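Local atomic coordinates of putative cytidylyltransferase (PDB entry 5X9Q), a protein that probably transfers the adenylyl group of ATP to D-glycero-beta-D-manno-heptose 1-phosphate, yielding ADP-heptose and diphosphate in the heptose biosynthesis pathway. Residues S54-A59 / E101-V106; K60-C65 / L151-E156; D46-G51 / M94-A99; I22-L27 / I118-P123; N71-V76 / D84-V89. One frame throughout, in Å; residues are numbered along the deposited sequence.

Contact 1: S54-A59 / E101-V106; sequences SYLADA and ECVDWV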
# COMPACT_ATOMS: atom_id res chain seq x y z
N SER A 54 7.00 3.62 4.01
CA SER A 54 7.76 4.86 4.17
C SER A 54 9.15 4.62 3.61
O SER A 54 9.70 5.45 2.88
CB SER A 54 7.83 5.26 5.64
OG SER A 54 6.60 5.79 6.09
N TYR A 55 9.74 3.48 3.94
CA TYR A 55 11.05 3.11 3.48
C TYR A 55 11.05 2.70 2.03
O TYR A 55 12.01 2.93 1.36
CB TYR A 55 11.71 2.08 4.41
CG TYR A 55 12.14 0.77 3.80
CD1 TYR A 55 13.27 0.67 3.04
CD2 TYR A 55 11.39 -0.33 3.97
CE1 TYR A 55 13.64 -0.53 2.46
CE2 TYR A 55 11.74 -1.53 3.42
CZ TYR A 55 12.86 -1.62 2.67
OH TYR A 55 13.13 -2.84 2.15
N LEU A 56 9.96 2.09 1.56
CA LEU A 56 9.90 1.71 0.14
C LEU A 56 9.89 2.96 -0.75
O LEU A 56 10.42 2.95 -1.86
CB LEU A 56 8.66 0.86 -0.13
CG LEU A 56 8.79 -0.64 0.19
CD1 LEU A 56 7.58 -1.40 -0.34
CD2 LEU A 56 10.08 -1.20 -0.39
N ALA A 57 9.26 4.02 -0.25
CA ALA A 57 9.14 5.30 -0.94
C ALA A 57 10.45 6.08 -0.97
O ALA A 57 10.83 6.59 -2.01
CB ALA A 57 8.02 6.14 -0.31
N ASP A 58 11.16 6.09 0.16
CA ASP A 58 12.45 6.76 0.23
C ASP A 58 13.49 6.05 -0.66
O ASP A 58 14.32 6.72 -1.28
CB ASP A 58 12.95 6.80 1.68
CG ASP A 58 12.25 7.86 2.50
OD1 ASP A 58 11.59 8.74 1.91
OD2 ASP A 58 12.35 7.82 3.75
N ALA A 59 13.43 4.72 -0.72
CA ALA A 59 14.38 3.97 -1.55
C ALA A 59 14.14 4.37 -3.00
O ALA A 59 15.10 4.62 -3.74
CB ALA A 59 14.21 2.45 -1.35
N GLU A 101 2.65 2.49 -5.31
CA GLU A 101 3.04 3.48 -6.29
C GLU A 101 4.54 3.53 -6.50
O GLU A 101 5.01 3.72 -7.62
CB GLU A 101 2.56 4.88 -5.89
CG GLU A 101 2.88 5.91 -6.97
CD GLU A 101 2.25 7.26 -6.70
OE1 GLU A 101 1.95 7.56 -5.52
OE2 GLU A 101 2.01 8.01 -7.68
N CYS A 102 5.31 3.39 -5.43
CA CYS A 102 6.74 3.62 -5.56
C CYS A 102 7.52 2.44 -6.10
O CYS A 102 8.67 2.62 -6.50
CB CYS A 102 7.32 4.05 -4.22
SG CYS A 102 7.21 2.80 -2.95
N VAL A 103 6.93 1.25 -6.15
CA VAL A 103 7.63 0.03 -6.58
C VAL A 103 7.51 -0.13 -8.08
O VAL A 103 6.42 0.03 -8.63
CB VAL A 103 7.05 -1.27 -5.89
CG1 VAL A 103 7.64 -2.53 -6.51
CG2 VAL A 103 7.29 -1.29 -4.39
N ASP A 104 8.59 -0.46 -8.78
CA ASP A 104 8.47 -0.71 -10.21
C ASP A 104 8.44 -2.19 -10.57
O ASP A 104 7.69 -2.61 -11.44
CB ASP A 104 9.61 -0.04 -10.98
CG ASP A 104 9.60 1.46 -10.79
OD1 ASP A 104 8.79 2.14 -11.46
OD2 ASP A 104 10.38 1.95 -9.95
N TRP A 105 9.24 -3.00 -9.88
CA TRP A 105 9.34 -4.41 -10.23
C TRP A 105 9.41 -5.25 -8.98
O TRP A 105 10.13 -4.91 -8.05
CB TRP A 105 10.57 -4.68 -11.12
CG TRP A 105 10.60 -3.85 -12.39
CD1 TRP A 105 11.38 -2.75 -12.65
CD2 TRP A 105 9.78 -4.04 -13.55
NE1 TRP A 105 11.10 -2.26 -13.90
CE2 TRP A 105 10.13 -3.03 -14.47
CE3 TRP A 105 8.79 -4.97 -13.90
CZ2 TRP A 105 9.51 -2.92 -15.72
CZ3 TRP A 105 8.19 -4.86 -15.15
CH2 TRP A 105 8.55 -3.85 -16.04
N VAL A 106 8.67 -6.35 -8.95
CA VAL A 106 8.71 -7.28 -7.82
C VAL A 106 9.14 -8.66 -8.33
O VAL A 106 8.52 -9.22 -9.25
CB VAL A 106 7.34 -7.38 -7.10
CG1 VAL A 106 7.46 -8.22 -5.83
CG2 VAL A 106 6.81 -5.96 -6.77
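Cys102 presses its sulfur against the backbone of helix 50-62 between Leu56 and Ala57, and here the packing is closest. Its SG lies 3.4 Å from Leu56 O and 3.6 Å from Ala57 N, while the same sulfur touches the side of Leu56 at CB (3.7 Å). A chi1 of 64° places SG between the residue's own backbone N and carbonyl carbon, which aims it at the helix, and CB of Cys102 settles 4.0 Å from Ala57 CA. Deeper in, the side chains of Leu56 and Val103 cross at an angle, CD1 of the leucine meeting CG2 of the valine at 4.1 Å. Both are buried: Leu56 also packs on Leu97 and Leu100, Val103 on Val68 of strand 65-71. Toward the outside the fit slackens. The methyl of the partly exposed Ala57 stands 4.3 Å from Cys102 SG, and its flank is covered by Phe17 of the second subunit. The contact thus seats the turn that leads into edge strand 105-109 of the Rossmann-like sheet against helix 50-62. No hydrogen bond crosses between 54-59 and 101-106, so what passes directly between them is mainly dispersion between a polarisable sulfur and aliphatic groups.

Contact 2: K60-C65 / L151-E156; sequences KALGAC and LAIPFE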
# COMPACT_ATOMS: atom_id res chain seq x y z
N LYS A 60 12.86 4.49 -3.38
CA LYS A 60 12.51 4.91 -4.74
C LYS A 60 13.09 6.30 -5.03
O LYS A 60 13.58 6.55 -6.12
CB LYS A 60 10.98 4.93 -4.96
CG LYS A 60 10.57 5.44 -6.35
CD LYS A 60 11.25 4.60 -7.43
CE LYS A 60 10.98 5.09 -8.86
NZ LYS A 60 9.64 4.77 -9.42
N ALA A 61 13.03 7.18 -4.04
CA ALA A 61 13.52 8.55 -4.17
C ALA A 61 15.04 8.65 -4.37
O ALA A 61 15.54 9.68 -4.83
CB ALA A 61 13.12 9.35 -2.93
N LEU A 62 15.77 7.59 -4.00
CA LEU A 62 17.22 7.56 -4.18
C LEU A 62 17.61 7.28 -5.61
O LEU A 62 18.73 7.58 -6.02
CB LEU A 62 17.87 6.50 -3.28
CG LEU A 62 17.79 6.66 -1.76
CD1 LEU A 62 18.39 5.42 -1.10
CD2 LEU A 62 18.55 7.91 -1.33
N GLY A 63 16.68 6.75 -6.42
CA GLY A 63 17.06 6.29 -7.74
C GLY A 63 15.96 6.53 -8.74
O GLY A 63 15.06 7.29 -8.45
N ALA A 64 16.06 5.93 -9.92
CA ALA A 64 15.05 6.09 -10.97
C ALA A 64 14.16 4.85 -11.10
O ALA A 64 13.21 4.81 -11.87
CB ALA A 64 15.72 6.39 -12.28
N CYS A 65 14.48 3.81 -10.35
CA CYS A 65 13.86 2.53 -10.58
C CYS A 65 13.99 1.67 -9.33
O CYS A 65 15.09 1.56 -8.77
CB CYS A 65 14.53 1.88 -11.79
SG CYS A 65 13.97 0.26 -12.09
N LEU A 151 23.15 0.90 1.59
CA LEU A 151 22.84 1.72 2.74
C LEU A 151 21.57 1.29 3.42
O LEU A 151 20.70 0.67 2.81
CB LEU A 151 22.79 3.18 2.33
CG LEU A 151 21.76 3.64 1.32
CD1 LEU A 151 20.57 4.32 2.01
CD2 LEU A 151 22.46 4.56 0.33
N ALA A 152 21.46 1.62 4.70
CA ALA A 152 20.28 1.29 5.49
C ALA A 152 19.43 2.54 5.62
O ALA A 152 19.95 3.63 5.82
CB ALA A 152 20.68 0.76 6.85
N ILE A 153 18.14 2.41 5.47
CA ILE A 153 17.28 3.53 5.61
C ILE A 153 16.45 3.16 6.79
O ILE A 153 15.89 2.12 6.81
CB ILE A 153 16.37 3.72 4.40
CG1 ILE A 153 17.13 4.25 3.20
CG2 ILE A 153 15.26 4.70 4.70
CD1 ILE A 153 16.32 4.31 1.93
N PRO A 154 16.36 4.02 7.78
CA PRO A 154 15.58 3.74 8.98
C PRO A 154 14.13 3.70 8.66
O PRO A 154 13.75 4.33 7.74
CB PRO A 154 15.88 4.93 9.86
CG PRO A 154 16.26 5.98 8.92
CD PRO A 154 17.06 5.29 7.89
N PHE A 155 13.34 2.88 9.47
CA PHE A 155 11.93 2.66 9.18
C PHE A 155 11.01 3.87 9.38
O PHE A 155 10.23 4.22 8.50
CB PHE A 155 11.38 1.52 10.03
CG PHE A 155 11.85 0.16 9.60
CD1 PHE A 155 11.51 -0.34 8.35
CD2 PHE A 155 12.63 -0.62 10.44
CE1 PHE A 155 11.95 -1.59 7.95
CE2 PHE A 155 13.06 -1.87 10.05
CZ PHE A 155 12.72 -2.36 8.80
N GLU A 156 11.09 4.46 10.59
CA GLU A 156 10.30 5.62 10.89
C GLU A 156 11.25 6.62 11.43
O GLU A 156 11.91 6.41 12.45
CB GLU A 156 9.17 5.45 11.92
CG GLU A 156 7.97 4.64 11.42
CD GLU A 156 6.90 4.67 12.50
OE1 GLU A 156 7.18 4.22 13.64
OE2 GLU A 156 5.76 5.12 12.18
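Leu62 of helix 50-62 and Ile153 of strand 149-153 have CA atoms 10.6 Å apart, the nearest CA pair across the two segments and a separation that the side chains must span. The arrangement is helix-on-sheet packing of the Rossmann-like alpha/beta fold. Helix 50-62 connects strands 38-43 and 65-71, yet its last turn reaches over to one of the two outermost strands, 149-153, which is hydrogen-bonded to strand 125-129 through Leu151 and Ile153. Leu151 and Ile153, two residues apart, direct their side chains to the helix, whereas Ala152 between them packs on Met134. Leu62 extends with CG anti to its carbonyl carbon (chi1 -64°), and this carries a single methyl, CD1, into both strand residues, which it meets tip to tip. Leu151 adopts a less usual shape: its CG sits between the backbone N and carbonyl carbon, and chi2, at 101°, is far from a staggered value. Ile153 is buried, while Leu62 is exposed, so the contact spans from the interior to the surface. No hydrogen bond joins 60-65 to 151-156. The union comes down to Leu62 CD1, which sits 3.8 Å from Ile153 CD1 and 4.0 Å from Leu151 CD1.

Contact 3: D46-G51 / M94-A99; sequences DILHRG and MALLAA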
# COMPACT_ATOMS: atom_id res chain seq x y z
N ASP A 46 5.49 -9.81 4.95
CA ASP A 46 4.31 -10.65 5.28
C ASP A 46 3.07 -9.80 5.46
O ASP A 46 2.07 -9.99 4.77
CB ASP A 46 4.53 -11.48 6.56
CG ASP A 46 3.70 -12.78 6.57
OD1 ASP A 46 2.93 -13.02 5.62
OD2 ASP A 46 3.76 -13.54 7.58
N ILE A 47 3.13 -8.87 6.41
CA ILE A 47 2.09 -7.86 6.61
C ILE A 47 2.69 -6.48 6.44
O ILE A 47 3.61 -6.12 7.18
CB ILE A 47 1.43 -7.95 8.01
CG1 ILE A 47 0.66 -9.25 8.13
CG2 ILE A 47 0.43 -6.83 8.20
CD1 ILE A 47 0.23 -9.53 9.53
N LEU A 48 2.20 -5.72 5.46
CA LEU A 48 2.71 -4.38 5.23
C LEU A 48 2.32 -3.47 6.36
O LEU A 48 1.15 -3.46 6.77
CB LEU A 48 2.20 -3.78 3.91
CG LEU A 48 2.88 -4.13 2.60
CD1 LEU A 48 2.23 -3.34 1.50
CD2 LEU A 48 4.32 -3.74 2.69
N HIS A 49 3.27 -2.69 6.84
CA HIS A 49 2.96 -1.65 7.80
C HIS A 49 3.58 -0.35 7.31
O HIS A 49 4.24 -0.33 6.26
CB HIS A 49 3.48 -2.01 9.20
CG HIS A 49 4.94 -2.36 9.23
ND1 HIS A 49 5.93 -1.41 9.06
CD2 HIS A 49 5.57 -3.53 9.49
CE1 HIS A 49 7.11 -2.00 9.16
NE2 HIS A 49 6.92 -3.28 9.41
N ARG A 50 3.35 0.72 8.05
CA ARG A 50 3.75 2.05 7.61
C ARG A 50 5.27 2.22 7.45
O ARG A 50 5.72 2.99 6.60
CB ARG A 50 3.21 3.09 8.59
CG ARG A 50 3.41 4.50 8.12
CD ARG A 50 2.90 5.47 9.13
NE ARG A 50 2.92 6.82 8.58
CZ ARG A 50 2.24 7.84 9.07
NH1 ARG A 50 1.49 7.67 10.15
NH2 ARG A 50 2.33 9.03 8.49
N GLY A 51 6.05 1.50 8.24
CA GLY A 51 7.50 1.55 8.12
C GLY A 51 7.97 0.99 6.79
O GLY A 51 8.85 1.54 6.15
N MET A 94 3.86 -10.62 -2.80
CA MET A 94 4.39 -9.91 -3.95
C MET A 94 3.33 -9.00 -4.57
O MET A 94 3.64 -7.89 -4.98
CB MET A 94 4.90 -10.89 -5.00
CG MET A 94 6.13 -11.63 -4.54
SD MET A 94 6.61 -12.92 -5.70
CE MET A 94 7.19 -11.94 -7.10
N ALA A 95 2.08 -9.48 -4.63
CA ALA A 95 1.00 -8.67 -5.19
C ALA A 95 0.78 -7.36 -4.42
O ALA A 95 0.59 -6.29 -5.03
CB ALA A 95 -0.29 -9.48 -5.26
N LEU A 96 0.82 -7.42 -3.09
CA LEU A 96 0.67 -6.22 -2.26
C LEU A 96 1.72 -5.20 -2.61
O LEU A 96 1.41 -4.03 -2.83
CB LEU A 96 0.77 -6.56 -0.78
CG LEU A 96 -0.52 -6.63 -0.00
CD1 LEU A 96 -0.97 -5.23 0.31
CD2 LEU A 96 -1.54 -7.35 -0.85
N LEU A 97 2.97 -5.65 -2.69
CA LEU A 97 4.07 -4.76 -3.05
C LEU A 97 3.84 -4.12 -4.41
O LEU A 97 4.08 -2.92 -4.60
CB LEU A 97 5.39 -5.54 -3.04
CG LEU A 97 5.80 -5.87 -1.60
CD1 LEU A 97 6.78 -7.01 -1.51
CD2 LEU A 97 6.40 -4.61 -0.99
N ALA A 98 3.35 -4.90 -5.36
CA ALA A 98 3.16 -4.38 -6.71
C ALA A 98 2.09 -3.29 -6.75
O ALA A 98 2.13 -2.41 -7.61
CB ALA A 98 2.80 -5.51 -7.67
N ALA A 99 1.17 -3.32 -5.79
CA ALA A 99 0.09 -2.33 -5.74
C ALA A 99 0.61 -0.97 -5.32
O ALA A 99 -0.10 0.04 -5.43
CB ALA A 99 -1.01 -2.79 -4.79
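Leu48 spreads its two methyls over Leu96 and Leu97 of helix 90-98, and these apolar meetings make up the whole link across the segments. CD1 of Leu48 reaches CD1 of Leu96 at 3.9 Å, the two side chains passing antiparallel; CD2 of Leu48 lies 4.3 Å from CD2 of Leu97, a lighter touch. With CG of Leu48 anti to its own carbonyl carbon (chi1 -82°), the fork is turned to that helix. No hydrogen bond crosses the contact; within 46-51, His49, the N-cap of helix 50-62, receives Gly51 N at the in-plane edge of its ring through ND1, a weak bond of 3.0 Å bent to 124°. Its ring also stacks on His52. Residues 49-52, His-Arg-Gly-His, fit the HxGH signature of this nucleotidyltransferase family, which in relatives lies by the nucleotide phosphates. Charge pairing points to the other subunit: Arg50 forms salt bridges with Asp92 and Glu18 of the second copy. Among the neighbouring elements, the contact lies where the approach to helix 50-62 meets helix 90-98, with Leu97 continuing inward onto Val68 and Val70 of strand 65-71 and Val106 of strand 105-109, while His49 of the second subunit packs on Leu96.

Contact 4: I22-L27 / I118-P123; sequences ITRDAL and IEAVHP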
# COMPACT_ATOMS: atom_id res chain seq x y z
N ILE A 22 7.57 -10.05 -12.06
CA ILE A 22 8.44 -10.53 -13.09
C ILE A 22 9.36 -11.65 -12.61
O ILE A 22 9.64 -11.77 -11.45
CB ILE A 22 9.26 -9.34 -13.61
CG1 ILE A 22 10.17 -9.75 -14.72
CG2 ILE A 22 10.19 -8.78 -12.57
CD1 ILE A 22 10.47 -8.59 -15.61
N THR A 23 9.80 -12.47 -13.53
CA THR A 23 10.72 -13.55 -13.19
C THR A 23 12.17 -13.10 -13.27
O THR A 23 12.50 -12.17 -14.01
CB THR A 23 10.53 -14.77 -14.11
OG1 THR A 23 10.94 -14.44 -15.44
CG2 THR A 23 9.06 -15.19 -14.13
N ARG A 24 13.04 -13.76 -12.51
CA ARG A 24 14.45 -13.42 -12.49
C ARG A 24 15.02 -13.36 -13.92
O ARG A 24 15.78 -12.44 -14.25
CB ARG A 24 15.24 -14.41 -11.63
CG ARG A 24 16.74 -14.23 -11.82
CD ARG A 24 17.62 -15.20 -11.04
NE ARG A 24 17.17 -15.40 -9.66
CZ ARG A 24 17.94 -15.90 -8.71
NH1 ARG A 24 19.21 -16.21 -8.97
NH2 ARG A 24 17.46 -16.06 -7.48
N ASP A 25 14.64 -14.33 -14.76
CA ASP A 25 15.16 -14.38 -16.14
C ASP A 25 14.70 -13.17 -16.93
O ASP A 25 15.50 -12.50 -17.61
CB ASP A 25 14.70 -15.66 -16.86
CG ASP A 25 15.52 -16.88 -16.47
OD1 ASP A 25 16.71 -16.72 -16.13
OD2 ASP A 25 14.96 -18.00 -16.52
N ALA A 26 13.42 -12.86 -16.83
CA ALA A 26 12.88 -11.70 -17.52
C ALA A 26 13.51 -10.40 -17.01
O ALA A 26 13.88 -9.54 -17.81
CB ALA A 26 11.38 -11.66 -17.35
N LEU A 27 13.69 -10.28 -15.70
CA LEU A 27 14.29 -9.07 -15.16
C LEU A 27 15.73 -8.97 -15.63
O LEU A 27 16.23 -7.87 -15.90
CB LEU A 27 14.21 -9.03 -13.63
CG LEU A 27 14.81 -7.76 -13.01
CD1 LEU A 27 14.14 -6.49 -13.56
CD2 LEU A 27 14.71 -7.78 -11.50
N ILE A 118 20.64 -10.69 -6.46
CA ILE A 118 21.31 -9.41 -6.59
C ILE A 118 22.43 -9.43 -7.62
O ILE A 118 22.67 -8.45 -8.33
CB ILE A 118 21.86 -8.93 -5.24
CG1 ILE A 118 20.68 -8.53 -4.35
CG2 ILE A 118 22.82 -7.73 -5.42
CD1 ILE A 118 21.04 -8.08 -2.97
N GLU A 119 23.10 -10.58 -7.72
CA GLU A 119 24.17 -10.71 -8.69
C GLU A 119 23.54 -10.59 -10.08
O GLU A 119 24.07 -9.89 -10.97
CB GLU A 119 24.93 -12.04 -8.47
CG GLU A 119 26.03 -12.36 -9.49
CD GLU A 119 26.97 -13.50 -9.04
OE1 GLU A 119 27.43 -13.51 -7.88
OE2 GLU A 119 27.22 -14.44 -9.84
N ALA A 120 22.38 -11.21 -10.24
CA ALA A 120 21.70 -11.25 -11.52
C ALA A 120 21.11 -9.89 -11.90
O ALA A 120 21.12 -9.49 -13.06
CB ALA A 120 20.61 -12.35 -11.49
N VAL A 121 20.59 -9.19 -10.91
CA VAL A 121 19.92 -7.92 -11.12
C VAL A 121 20.92 -6.76 -11.29
O VAL A 121 20.66 -5.80 -12.02
CB VAL A 121 18.99 -7.63 -9.94
CG1 VAL A 121 18.51 -6.18 -9.97
CG2 VAL A 121 17.80 -8.60 -9.95
N HIS A 122 22.04 -6.84 -10.58
CA HIS A 122 23.08 -5.82 -10.67
C HIS A 122 22.65 -4.38 -10.34
O HIS A 122 22.94 -3.45 -11.11
CB HIS A 122 23.72 -5.86 -12.05
CG HIS A 122 25.08 -5.23 -12.10
ND1 HIS A 122 26.24 -5.94 -11.87
CD2 HIS A 122 25.46 -3.97 -12.39
CE1 HIS A 122 27.28 -5.14 -12.00
NE2 HIS A 122 26.84 -3.93 -12.32
N PRO A 123 21.95 -4.19 -9.22
CA PRO A 123 21.58 -2.82 -8.80
C PRO A 123 22.75 -1.85 -8.68
O PRO A 123 23.85 -2.27 -8.39
CB PRO A 123 20.94 -3.02 -7.42
CG PRO A 123 21.67 -4.24 -6.86
CD PRO A 123 21.90 -5.14 -8.06
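Arg24 reaches along Ala120 with its aliphatic part and carries its charge beyond it. From CB the chain runs out extended, with CG opposite the backbone N (chi1 170°), and CG comes to 4.3 Å from Ala120 CB. CD is nearest, 4.2 Å from that same methyl. A bend at chi3 (-44°) then turns the guanidinium off the alanine: NH2 forms a salt bridge with Glu111 and NH1 a hydrogen bond with Ser116. The apolar core of the contact lies one turn along helix 24-30 and one residue along helix 115-121, where the side chains of Leu27 and Val121 meet obliquely; CD2 of Leu27 is 3.6 Å from CG2 of Val121, and both residues are buried over Ile67 of strand 65-71. Both helices have an end near the contact. Thr23 caps the start of helix 24-30, its OG1 accepting from Ala26 N at 3.3 Å. His122, with a positive phi of 57°, ends the helical run of 115-121, and its ring stacks on Trp146. Two helices packed on one sheet, touching through alanine, leucine, valine and the aliphatic part of an arginine, form part of one helical layer of a Rossmann-like alpha/beta fold.

Contact 5: N71-V76 / D84-V89; sequences NSDASV and DRPINV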
# COMPACT_ATOMS: atom_id res chain seq x y z
N ASN A 71 11.24 -13.08 -0.65
CA ASN A 71 11.49 -14.47 -0.27
C ASN A 71 10.31 -15.38 -0.61
O ASN A 71 9.17 -15.11 -0.20
CB ASN A 71 11.78 -14.55 1.23
CG ASN A 71 12.96 -13.70 1.65
OD1 ASN A 71 12.87 -12.46 1.70
ND2 ASN A 71 14.06 -14.36 2.00
N SER A 72 10.60 -16.49 -1.29
CA SER A 72 9.62 -17.56 -1.49
C SER A 72 9.26 -18.15 -0.15
O SER A 72 9.99 -17.96 0.84
CB SER A 72 10.15 -18.68 -2.38
OG SER A 72 11.03 -19.51 -1.64
N ASP A 73 8.15 -18.87 -0.11
CA ASP A 73 7.67 -19.45 1.14
C ASP A 73 8.70 -20.41 1.74
O ASP A 73 8.99 -20.35 2.94
CB ASP A 73 6.33 -20.16 0.92
CG ASP A 73 5.22 -19.21 0.45
OD1 ASP A 73 5.19 -18.05 0.93
OD2 ASP A 73 4.41 -19.60 -0.42
N ALA A 74 9.28 -21.26 0.89
CA ALA A 74 10.31 -22.19 1.35
C ALA A 74 11.49 -21.40 1.90
O ALA A 74 11.95 -21.64 3.01
CB ALA A 74 10.75 -23.09 0.21
N SER A 75 11.97 -20.44 1.10
CA SER A 75 13.09 -19.59 1.50
C SER A 75 12.86 -18.92 2.86
O SER A 75 13.77 -18.87 3.69
CB SER A 75 13.36 -18.53 0.43
OG SER A 75 14.26 -17.54 0.91
N VAL A 76 11.67 -18.36 3.07
CA VAL A 76 11.38 -17.69 4.34
C VAL A 76 11.54 -18.68 5.48
O VAL A 76 11.94 -18.35 6.59
CB VAL A 76 9.96 -17.11 4.36
CG1 VAL A 76 9.65 -16.51 5.73
CG2 VAL A 76 9.79 -16.06 3.27
N ASP A 84 9.00 -17.95 10.60
CA ASP A 84 9.46 -19.09 9.86
C ASP A 84 8.47 -19.33 8.76
O ASP A 84 8.87 -19.58 7.62
CB ASP A 84 9.54 -20.39 10.71
CG ASP A 84 10.67 -20.40 11.76
OD1 ASP A 84 11.56 -19.51 11.79
OD2 ASP A 84 10.64 -21.37 12.56
N ARG A 85 7.18 -19.26 9.11
CA ARG A 85 6.08 -19.46 8.19
C ARG A 85 5.22 -18.20 8.11
O ARG A 85 4.53 -17.84 9.07
CB ARG A 85 5.23 -20.65 8.62
CG ARG A 85 5.88 -22.00 8.39
CD ARG A 85 4.85 -23.10 8.22
NE ARG A 85 4.52 -23.34 6.82
CZ ARG A 85 3.70 -24.30 6.40
NH1 ARG A 85 3.46 -24.44 5.10
NH2 ARG A 85 3.11 -25.10 7.27
N PRO A 86 5.32 -17.54 6.96
CA PRO A 86 4.57 -16.32 6.68
C PRO A 86 3.13 -16.70 6.47
O PRO A 86 2.84 -17.74 5.87
CB PRO A 86 5.19 -15.83 5.37
CG PRO A 86 5.66 -17.08 4.70
CD PRO A 86 6.12 -17.98 5.81
N ILE A 87 2.22 -15.88 6.96
CA ILE A 87 0.78 -16.16 6.84
C ILE A 87 0.16 -15.91 5.47
O ILE A 87 -1.00 -16.24 5.22
CB ILE A 87 -0.03 -15.38 7.90
CG1 ILE A 87 0.01 -13.88 7.60
CG2 ILE A 87 0.50 -15.67 9.29
CD1 ILE A 87 -1.02 -13.08 8.36
N ASN A 88 0.95 -15.33 4.58
CA ASN A 88 0.56 -15.00 3.25
C ASN A 88 1.55 -15.69 2.39
O ASN A 88 2.74 -15.77 2.69
CB ASN A 88 0.63 -13.49 3.02
CG ASN A 88 -0.67 -12.79 3.38
OD1 ASN A 88 -1.75 -13.26 3.04
ND2 ASN A 88 -0.56 -11.67 4.07
N VAL A 89 1.02 -16.23 1.30
CA VAL A 89 1.80 -16.96 0.33
C VAL A 89 2.56 -15.96 -0.51
O VAL A 89 2.11 -14.83 -0.72
CB VAL A 89 0.91 -17.85 -0.56
CG1 VAL A 89 0.28 -18.96 0.26
CG2 VAL A 89 -0.16 -17.02 -1.25
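Asp73 has its CG anti to its carbonyl carbon (chi1 -63°), which swings the carboxylate over to Val89, and Val76, with CG1 opposite its backbone N (chi1 176°), offers that methyl to Pro86. The setting is a surface corner of the Rossmann-like fold, where the short helix 73-76, following strand 65-71, is faced by the irregular 84-89 that precedes helix 90-98. The carboxylate lies across Val89, OD1 3.6 Å from Val89 CA and OD2 3.9 Å from Val89 CB. Its charge is taken up by a salt bridge from OD1 to Arg93 and a weak hydrogen bond to Gln90 N. Since Val89 is the N-cap of helix 90-98, the negative group stands near that helix's start, where the helix dipole would be expected to stabilise it. Pro86 and Val76 lie alongside each other pointing opposite ways, Pro86 CD 3.8 Å from Val76 CG1; Pro86 CG also comes within 3.9 Å of Asp73 OD1. At its own beginning helix 73-76 is capped by Ser72, whose OG accepts from Ser75 N at 3.0 Å and 163°. No hydrogen bond crosses the contact, and Val76 O and Asp84 O, both acceptors, simply approach to 3.5 Å.

Overall arrangement
From the N terminus, 22-27 opens the loop that contact 4 closes at 118-123, joining helix 24-30 to helix 115-121 around contacts 1, 3 and 5. Next come 46-51, 54-59 and 60-65, leading into, within and running out of helix 50-62. Contact 5, at 71-76 and 84-89, closes the shortest loop and is nested in all the others; Asp46 hydrogen-bonds from contact 3 to Ile87 and Asn88. Contacts 3 and 1 then close in turn at 94-99 and 101-106, crossing each other. Contact 2 ends last, at 151-156, and crosses contacts 1, 3 and 4. Helix 50-62 and the loop before it are thereby tied to helix 90-98 and toward both outermost strands, with Lys60 and Asp104 bridging contacts 1 and 2.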